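Local coordinates for protein nucleoside-diphosphate-sugar pyrophosphorylase (Vibrio cholerae, PDB 4EVW) that probably transfers a nucleotidyl group from a nucleoside triphosphate to a sugar phosphate, making an activated nucleotide sugar and releasing pyrophosphate, at residues A78-E83 with V91-E96; G86-V91 with E185-Y190. The protein carries 1 engineered substitution. All coordinates share one frame; numbering follows the deposited sequence.

Interaction 1 of 2, residues A78-E83 with V91-E96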
ATOM      1  N   ALA A  78      -8.283 -12.068   2.765  1.00 22.69           N
ATOM      2  CA  ALA A  78      -7.416 -12.862   3.614  1.00 21.51           C
ATOM      3  C   ALA A  78      -7.619 -12.285   5.002  1.00 23.68           C
ATOM      4  O   ALA A  78      -7.335 -11.114   5.246  1.00 26.56           O
ATOM      5  CB  ALA A  78      -5.959 -12.714   3.175  1.00 20.66           C
ATOM      6  N   GLU A  79      -8.135 -13.097   5.912  1.00 23.25           N
ATOM      7  CA  GLU A  79      -8.385 -12.615   7.261  1.00 27.26           C
ATOM      8  C   GLU A  79      -7.282 -13.064   8.208  1.00 31.95           C
ATOM      9  O   GLU A  79      -7.047 -14.260   8.375  1.00 33.91           O
ATOM     10  CB  GLU A  79      -9.747 -13.118   7.746  1.00 27.89           C
ATOM     11  CG  GLU A  79     -10.168 -12.559   9.089  1.00 32.94           C
ATOM     12  CD  GLU A  79     -11.503 -13.110   9.552  1.00 46.78           C
ATOM     13  OE1 GLU A  79     -12.428 -12.307   9.787  1.00 46.75           O
ATOM     14  OE2 GLU A  79     -11.625 -14.347   9.681  1.00 52.65           O
ATOM     15  N   LEU A  80      -6.597 -12.099   8.813  1.00 24.07           N
ATOM     16  CA  LEU A  80      -5.510 -12.390   9.737  1.00 28.84           C
ATOM     17  C   LEU A  80      -6.065 -12.387  11.158  1.00 30.51           C
ATOM     18  O   LEU A  80      -6.976 -11.625  11.468  1.00 29.62           O
ATOM     19  CB  LEU A  80      -4.406 -11.341   9.579  1.00 22.41           C
ATOM     20  CG  LEU A  80      -3.863 -11.214   8.146  1.00 24.45           C
ATOM     21  CD1 LEU A  80      -2.617 -10.333   8.137  1.00 25.01           C
ATOM     22  CD2 LEU A  80      -3.524 -12.597   7.597  1.00 30.42           C
ATOM     23  N   HIS A  81      -5.519 -13.232  12.027  1.00 29.60           N
ATOM     24  CA  HIS A  81      -6.028 -13.312  13.393  1.00 34.42           C
ATOM     25  C   HIS A  81      -5.145 -12.686  14.469  1.00 42.58           C
ATOM     26  O   HIS A  81      -5.528 -12.638  15.638  1.00 42.63           O
ATOM     27  CB  HIS A  81      -6.341 -14.772  13.717  1.00 48.21           C
ATOM     28  CG  HIS A  81      -7.378 -15.370  12.818  1.00 61.36           C
ATOM     29  ND1 HIS A  81      -8.730 -15.164  12.996  1.00 66.45           N
ATOM     30  CD2 HIS A  81      -7.259 -16.125  11.699  1.00 65.57           C
ATOM     31  CE1 HIS A  81      -9.398 -15.766  12.028  1.00 66.60           C
ATOM     32  NE2 HIS A  81      -8.528 -16.358  11.227  1.00 67.78           N
ATOM     33  N   THR A  82      -3.967 -12.210  14.078  1.00 39.26           N
ATOM     34  CA  THR A  82      -3.069 -11.546  15.020  1.00 38.61           C
ATOM     35  C   THR A  82      -2.646 -10.228  14.391  1.00 34.31           C
ATOM     36  O   THR A  82      -2.741 -10.056  13.177  1.00 35.43           O
ATOM     37  CB  THR A  82      -1.773 -12.357  15.305  1.00 64.26           C
ATOM     38  OG1 THR A  82      -0.884 -12.249  14.189  1.00 66.90           O
ATOM     39  CG2 THR A  82      -2.088 -13.819  15.558  1.00 64.19           C
ATOM     40  N   GLU A  83      -2.197  -9.294  15.218  1.00 35.92           N
ATOM     41  CA  GLU A  83      -1.723  -8.016  14.711  1.00 38.72           C
ATOM     42  C   GLU A  83      -0.393  -8.338  14.036  1.00 32.06           C
ATOM     43  O   GLU A  83       0.259  -9.317  14.400  1.00 34.38           O
ATOM     44  CB  GLU A  83      -1.468  -7.044  15.864  1.00 44.35           C
ATOM     45  CG  GLU A  83      -2.683  -6.702  16.702  1.00 59.14           C
ATOM     46  CD  GLU A  83      -2.324  -5.848  17.904  1.00 68.87           C
ATOM     47  OE1 GLU A  83      -1.347  -5.074  17.812  1.00 72.30           O
ATOM     48  OE2 GLU A  83      -3.025  -5.940  18.935  1.00 75.99           O
ATOM     49  N   VAL A  91       1.100  -7.904   4.079  1.00 18.41           N
ATOM     50  CA  VAL A  91       1.076  -8.341   2.689  1.00 16.19           C
ATOM     51  C   VAL A  91       1.582  -9.778   2.551  1.00 22.53           C
ATOM     52  O   VAL A  91       0.945 -10.606   1.896  1.00 19.43           O
ATOM     53  CB  VAL A  91       1.923  -7.399   1.812  1.00 18.83           C
ATOM     54  CG1 VAL A  91       2.142  -8.020   0.434  1.00 18.64           C
ATOM     55  CG2 VAL A  91       1.208  -6.039   1.680  1.00 19.61           C
ATOM     56  N   THR A  92       2.718 -10.085   3.174  1.00 18.12           N
ATOM     57  CA  THR A  92       3.260 -11.443   3.094  1.00 19.18           C
ATOM     58  C   THR A  92       2.286 -12.483   3.659  1.00 20.74           C
ATOM     59  O   THR A  92       2.060 -13.529   3.047  1.00 19.79           O
ATOM     60  CB  THR A  92       4.615 -11.542   3.837  1.00 20.22           C
ATOM     61  OG1 THR A  92       5.581 -10.724   3.162  1.00 20.19           O
ATOM     62  CG2 THR A  92       5.110 -12.985   3.869  1.00 22.30           C
ATOM     63  N   LEU A  93       1.704 -12.205   4.820  1.00 18.64           N
ATOM     64  CA  LEU A  93       0.757 -13.142   5.423  1.00 17.70           C
ATOM     65  C   LEU A  93      -0.515 -13.257   4.576  1.00 18.42           C
ATOM     66  O   LEU A  93      -1.127 -14.325   4.498  1.00 18.70           O
ATOM     67  CB  LEU A  93       0.415 -12.708   6.853  1.00 20.23           C
ATOM     68  CG  LEU A  93       1.573 -12.818   7.850  1.00 23.42           C
ATOM     69  CD1 LEU A  93       1.103 -12.383   9.238  1.00 28.46           C
ATOM     70  CD2 LEU A  93       2.078 -14.255   7.886  1.00 30.20           C
ATOM     71  N   GLY A  94      -0.904 -12.155   3.938  1.00 17.99           N
ATOM     72  CA  GLY A  94      -2.081 -12.169   3.082  1.00 19.87           C
ATOM     73  C   GLY A  94      -1.860 -13.018   1.839  1.00 20.26           C
ATOM     74  O   GLY A  94      -2.751 -13.754   1.406  1.00 18.74           O
ATOM     75  N   LEU A  95      -0.670 -12.920   1.252  1.00 21.21           N
ATOM     76  CA  LEU A  95      -0.352 -13.706   0.067  1.00 19.56           C
ATOM     77  C   LEU A  95      -0.261 -15.178   0.437  1.00 19.93           C
ATOM     78  O   LEU A  95      -0.618 -16.053  -0.351  1.00 20.29           O
ATOM     79  CB  LEU A  95       0.964 -13.236  -0.554  1.00 21.35           C
ATOM     80  CG  LEU A  95       0.879 -11.854  -1.207  1.00 20.44           C
ATOM     81  CD1 LEU A  95       2.273 -11.389  -1.575  1.00 22.37           C
ATOM     82  CD2 LEU A  95      -0.021 -11.920  -2.450  1.00 22.56           C
ATOM     83  N   GLU A  96       0.223 -15.457   1.643  1.00 18.07           N
ATOM     84  CA  GLU A  96       0.312 -16.841   2.081  1.00 20.83           C
ATOM     85  C   GLU A  96      -1.099 -17.392   2.288  1.00 21.54           C
ATOM     86  O   GLU A  96      -1.383 -18.538   1.937  1.00 22.43           O
ATOM     87  CB  GLU A  96       1.158 -16.934   3.356  1.00 26.20           C
ATOM     88  CG  GLU A  96       2.651 -16.772   3.065  1.00 29.25           C
ATOM     89  CD  GLU A  96       3.518 -16.733   4.317  1.00 37.52           C
ATOM     90  OE1 GLU A  96       2.965 -16.727   5.438  1.00 42.18           O
ATOM     91  OE2 GLU A  96       4.763 -16.699   4.171  1.00 35.52           O
TER
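Leu80 and Leu93 meet with the same first torsion: in each, CG stands beside the backbone N and anti to the carbonyl carbon (chi1 -56° and -68°). For Leu80 this rotation, followed by an extended second torsion, sends the forked end of the side chain toward the helix, where both methyls come up to the same carbon. CD2 of Leu80 is 4.0 Å from CB of Leu93 and CD1 of Leu80 is 4.1 Å from the same CB, so the touch is made at the root of Leu93 and the two side chains pass each other at a slant. Two residues earlier on the strand, Ala78 also points toward the helix. Its methyl CB comes 3.8 Å from O and 3.9 Å from CA of Gly94, close against bare helix backbone. Here the chains come close, 5.4 Å between the CA atoms of Ala78 and Gly94. The contact is made by van der Waals touches and is modest, burying 164 Å² in all. It is the packing of helix 87-100 on strand 75-80 within the Rossmann-like alpha/beta core expected of nucleotidyltransferases. Strand 75-80 pairs in parallel with strand 49-54, whose Leu50 and Ile52 touch Ala78 and Leu80 respectively, while Tyr183 of helix 180-191 touches Val91 and Thr92.

Interaction 2 of 2, residues G86-V91 with E185-Y190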
ATOM      1  N   GLY A  86       3.598  -4.657  10.693  1.00 25.14           N
ATOM      2  CA  GLY A  86       3.547  -3.594   9.704  1.00 26.35           C
ATOM      3  C   GLY A  86       3.027  -4.076   8.364  1.00 20.37           C
ATOM      4  O   GLY A  86       2.877  -5.276   8.147  1.00 21.42           O
ATOM      5  N   GLN A  87       2.765  -3.143   7.456  1.00 18.05           N
ATOM      6  CA  GLN A  87       2.225  -3.492   6.141  1.00 19.80           C
ATOM      7  C   GLN A  87       2.978  -4.557   5.359  1.00 20.48           C
ATOM      8  O   GLN A  87       2.358  -5.347   4.648  1.00 20.93           O
ATOM      9  CB  GLN A  87       2.098  -2.245   5.263  1.00 25.47           C
ATOM     10  CG  GLN A  87       1.026  -1.271   5.710  1.00 43.64           C
ATOM     11  CD  GLN A  87       0.837  -0.143   4.715  1.00 58.47           C
ATOM     12  OE1 GLN A  87       1.668   0.061   3.827  1.00 57.59           O
ATOM     13  NE2 GLN A  87      -0.253   0.601   4.861  1.00 63.62           N
ATOM     14  N   ALA A  88       4.304  -4.580   5.462  1.00 17.83           N
ATOM     15  CA  ALA A  88       5.064  -5.576   4.718  1.00 17.85           C
ATOM     16  C   ALA A  88       4.727  -6.976   5.214  1.00 18.82           C
ATOM     17  O   ALA A  88       4.608  -7.906   4.415  1.00 18.35           O
ATOM     18  CB  ALA A  88       6.570  -5.310   4.840  1.00 17.97           C
ATOM     19  N   GLU A  89       4.579  -7.142   6.527  1.00 16.86           N
ATOM     20  CA  GLU A  89       4.242  -8.462   7.040  1.00 17.55           C
ATOM     21  C   GLU A  89       2.792  -8.788   6.682  1.00 20.01           C
ATOM     22  O   GLU A  89       2.470  -9.921   6.334  1.00 20.30           O
ATOM     23  CB  GLU A  89       4.434  -8.545   8.565  1.00 15.94           C
ATOM     24  CG  GLU A  89       4.102  -9.936   9.103  1.00 19.88           C
ATOM     25  CD  GLU A  89       4.416 -10.118  10.583  1.00 30.57           C
ATOM     26  OE1 GLU A  89       4.269  -9.155  11.364  1.00 31.50           O
ATOM     27  OE2 GLU A  89       4.792 -11.246  10.962  1.00 32.29           O
ATOM     28  N   THR A  90       1.917  -7.791   6.768  1.00 16.78           N
ATOM     29  CA  THR A  90       0.512  -7.997   6.433  1.00 17.13           C
ATOM     30  C   THR A  90       0.396  -8.538   5.012  1.00 17.22           C
ATOM     31  O   THR A  90      -0.315  -9.516   4.763  1.00 16.77           O
ATOM     32  CB  THR A  90      -0.274  -6.683   6.548  1.00 18.74           C
ATOM     33  OG1 THR A  90      -0.188  -6.207   7.900  1.00 20.39           O
ATOM     34  CG2 THR A  90      -1.743  -6.897   6.173  1.00 19.71           C
ATOM     35  N   VAL A  91       1.100  -7.904   4.079  1.00 18.41           N
ATOM     36  CA  VAL A  91       1.076  -8.341   2.689  1.00 16.19           C
ATOM     37  C   VAL A  91       1.582  -9.778   2.551  1.00 22.53           C
ATOM     38  O   VAL A  91       0.945 -10.606   1.896  1.00 19.43           O
ATOM     39  CB  VAL A  91       1.923  -7.399   1.812  1.00 18.83           C
ATOM     40  CG1 VAL A  91       2.142  -8.020   0.434  1.00 18.64           C
ATOM     41  CG2 VAL A  91       1.208  -6.039   1.680  1.00 19.61           C
ATOM     42  N   GLU A 185      10.687 -12.554  -1.999  1.00 19.34           N
ATOM     43  CA  GLU A 185      12.119 -12.763  -1.817  1.00 23.13           C
ATOM     44  C   GLU A 185      12.736 -11.562  -1.092  1.00 20.33           C
ATOM     45  O   GLU A 185      13.575 -11.728  -0.209  1.00 23.95           O
ATOM     46  CB  GLU A 185      12.796 -12.962  -3.168  1.00 26.53           C
ATOM     47  CG  GLU A 185      14.279 -13.252  -3.074  1.00 44.55           C
ATOM     48  CD  GLU A 185      14.588 -14.550  -2.346  1.00 63.82           C
ATOM     49  OE1 GLU A 185      13.670 -15.377  -2.153  1.00 72.27           O
ATOM     50  OE2 GLU A 185      15.766 -14.742  -1.972  1.00 67.90           O
ATOM     51  N   ALA A 186      12.320 -10.350  -1.452  1.00 19.41           N
ATOM     52  CA  ALA A 186      12.843  -9.160  -0.786  1.00 21.85           C
ATOM     53  C   ALA A 186      12.437  -9.189   0.687  1.00 21.13           C
ATOM     54  O   ALA A 186      13.220  -8.824   1.570  1.00 19.46           O
ATOM     55  CB  ALA A 186      12.309  -7.908  -1.448  1.00 20.39           C
ATOM     56  N   TYR A 187      11.208  -9.620   0.947  1.00 17.89           N
ATOM     57  CA  TYR A 187      10.704  -9.715   2.310  1.00 20.95           C
ATOM     58  C   TYR A 187      11.538 -10.697   3.116  1.00 17.68           C
ATOM     59  O   TYR A 187      11.935 -10.416   4.245  1.00 19.47           O
ATOM     60  CB  TYR A 187       9.256 -10.196   2.327  1.00 17.06           C
ATOM     61  CG  TYR A 187       8.694 -10.251   3.728  1.00 20.28           C
ATOM     62  CD1 TYR A 187       8.190  -9.103   4.339  1.00 19.73           C
ATOM     63  CD2 TYR A 187       8.680 -11.444   4.448  1.00 21.92           C
ATOM     64  CE1 TYR A 187       7.684  -9.140   5.639  1.00 18.17           C
ATOM     65  CE2 TYR A 187       8.180 -11.496   5.748  1.00 23.40           C
ATOM     66  CZ  TYR A 187       7.678 -10.342   6.333  1.00 22.82           C
ATOM     67  OH  TYR A 187       7.159 -10.389   7.607  1.00 22.43           O
ATOM     68  N   ARG A 188      11.800 -11.836   2.536  1.00 21.26           N
ATOM     69  CA  ARG A 188      12.574 -12.878   3.215  0.50 20.56           C
ATOM     70  C   ARG A 188      13.941 -12.363   3.542  1.00 22.05           C
ATOM     71  O   ARG A 188      14.396 -12.534   4.612  1.00 20.63           O
ATOM     72  CB  ARG A 188      12.722 -14.107   2.335  0.50 20.44           C
ATOM     73  CG  ARG A 188      11.483 -14.935   2.293  0.50 18.78           C
ATOM     74  CD  ARG A 188      11.811 -16.290   1.728  0.50 22.87           C
ATOM     75  NE  ARG A 188      11.909 -16.247   0.276  0.50 27.68           N
ATOM     76  CZ  ARG A 188      10.866 -16.366  -0.538  0.50 25.63           C
ATOM     77  NH1 ARG A 188       9.649 -16.539  -0.037  0.50 27.31           N
ATOM     78  NH2 ARG A 188      11.042 -16.311  -1.849  0.50 25.88           N
ATOM     79  N   GLU A 189      14.594 -11.710   2.622  1.00 20.25           N
ATOM     80  CA  GLU A 189      15.918 -11.160   2.859  1.00 24.20           C
ATOM     81  C   GLU A 189      15.858 -10.095   3.947  1.00 21.58           C
ATOM     82  O   GLU A 189      16.685 -10.076   4.859  1.00 22.14           O
ATOM     83  CB  GLU A 189      16.464 -10.560   1.569  1.00 28.32           C
ATOM     84  CG  GLU A 189      16.817 -11.595   0.518  1.00 35.20           C
ATOM     85  CD  GLU A 189      18.077 -12.370   0.868  1.00 53.64           C
ATOM     86  OE1 GLU A 189      18.815 -11.936   1.779  1.00 52.72           O
ATOM     87  OE2 GLU A 189      18.338 -13.405   0.219  1.00 64.09           O
ATOM     88  N   TYR A 190      14.870  -9.217   3.856  1.00 23.04           N
ATOM     89  CA  TYR A 190      14.720  -8.147   4.827  1.00 23.34           C
ATOM     90  C   TYR A 190      14.559  -8.637   6.262  1.00 22.35           C
ATOM     91  O   TYR A 190      15.205  -8.111   7.166  1.00 20.08           O
ATOM     92  CB  TYR A 190      13.537  -7.258   4.450  1.00 19.65           C
ATOM     93  CG  TYR A 190      13.483  -5.963   5.221  1.00 20.14           C
ATOM     94  CD1 TYR A 190      12.561  -5.778   6.247  1.00 24.58           C
ATOM     95  CD2 TYR A 190      14.358  -4.920   4.920  1.00 25.17           C
ATOM     96  CE1 TYR A 190      12.509  -4.577   6.962  1.00 28.66           C
ATOM     97  CE2 TYR A 190      14.318  -3.718   5.629  1.00 28.62           C
ATOM     98  CZ  TYR A 190      13.392  -3.554   6.646  1.00 30.37           C
ATOM     99  OH  TYR A 190      13.350  -2.369   7.348  1.00 29.25           O
TER
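The ring of Tyr187 meets helix 87-100 at a slant, with Ala88 O and Glu89 CA beside it. Within helix 180-191, not across the contact, the Arg188 guanidinium has Glu185 N over one face, offset toward the rim, and Glu185 OE1 at its edge in plane, where NH2 (2.8 Å, a salt bridge) and NE both donate to OE1. CE1 of Tyr187 lies 3.5 Å from Ala88 O and 4.1 Å from Ala88 CB. Beyond it, OH of Tyr187 is 3.4 Å from Glu89 CB and equally near its CG, resting against the aliphatic root of the glutamate. The planes of ring and carboxylate are 31° apart. Tyr187 reaches this far because CG is anti to its own backbone N (chi1 -178°), which carries the ring out from its helix. Glu89 is also extended, and its OE1 accepts a hydrogen bond from Arg85 N. Ala88 O, against the tyrosine ring, accepts hydrogen bonds from Tyr183 OH and Thr92 OG1. This is buried helix-to-helix packing, a tyrosine of helix 180-191 lying along the first turn of helix 87-100; Leu203 touches Tyr187 from a loop, helix 208-214 packs against Ala186, and strand 2-5 meets Thr90 and Val91 through Pro5.

How the interactions relate
Helix 87-100 serves both contacts, which share Val91 and have centres 11 Å apart. In interaction 1 its middle turns pack on strand 75-80, whereas in interaction 2 its first turn meets helix 180-191. The two also touch directly: Thr92 OG1 lies 3.2 Å from Tyr187 CG, and Leu80 CD1 lies 4.1 Å from Thr90 CG2. Along the chain the order is 78-83, 86-91, 91-96 and then, after a long excursion, 185-190. Interaction 1 is therefore a local strand-to-helix joint, while interaction 2 ties in a helix from much later in the sequence, illustrating how one helix can unite distant parts of a single alpha/beta domain.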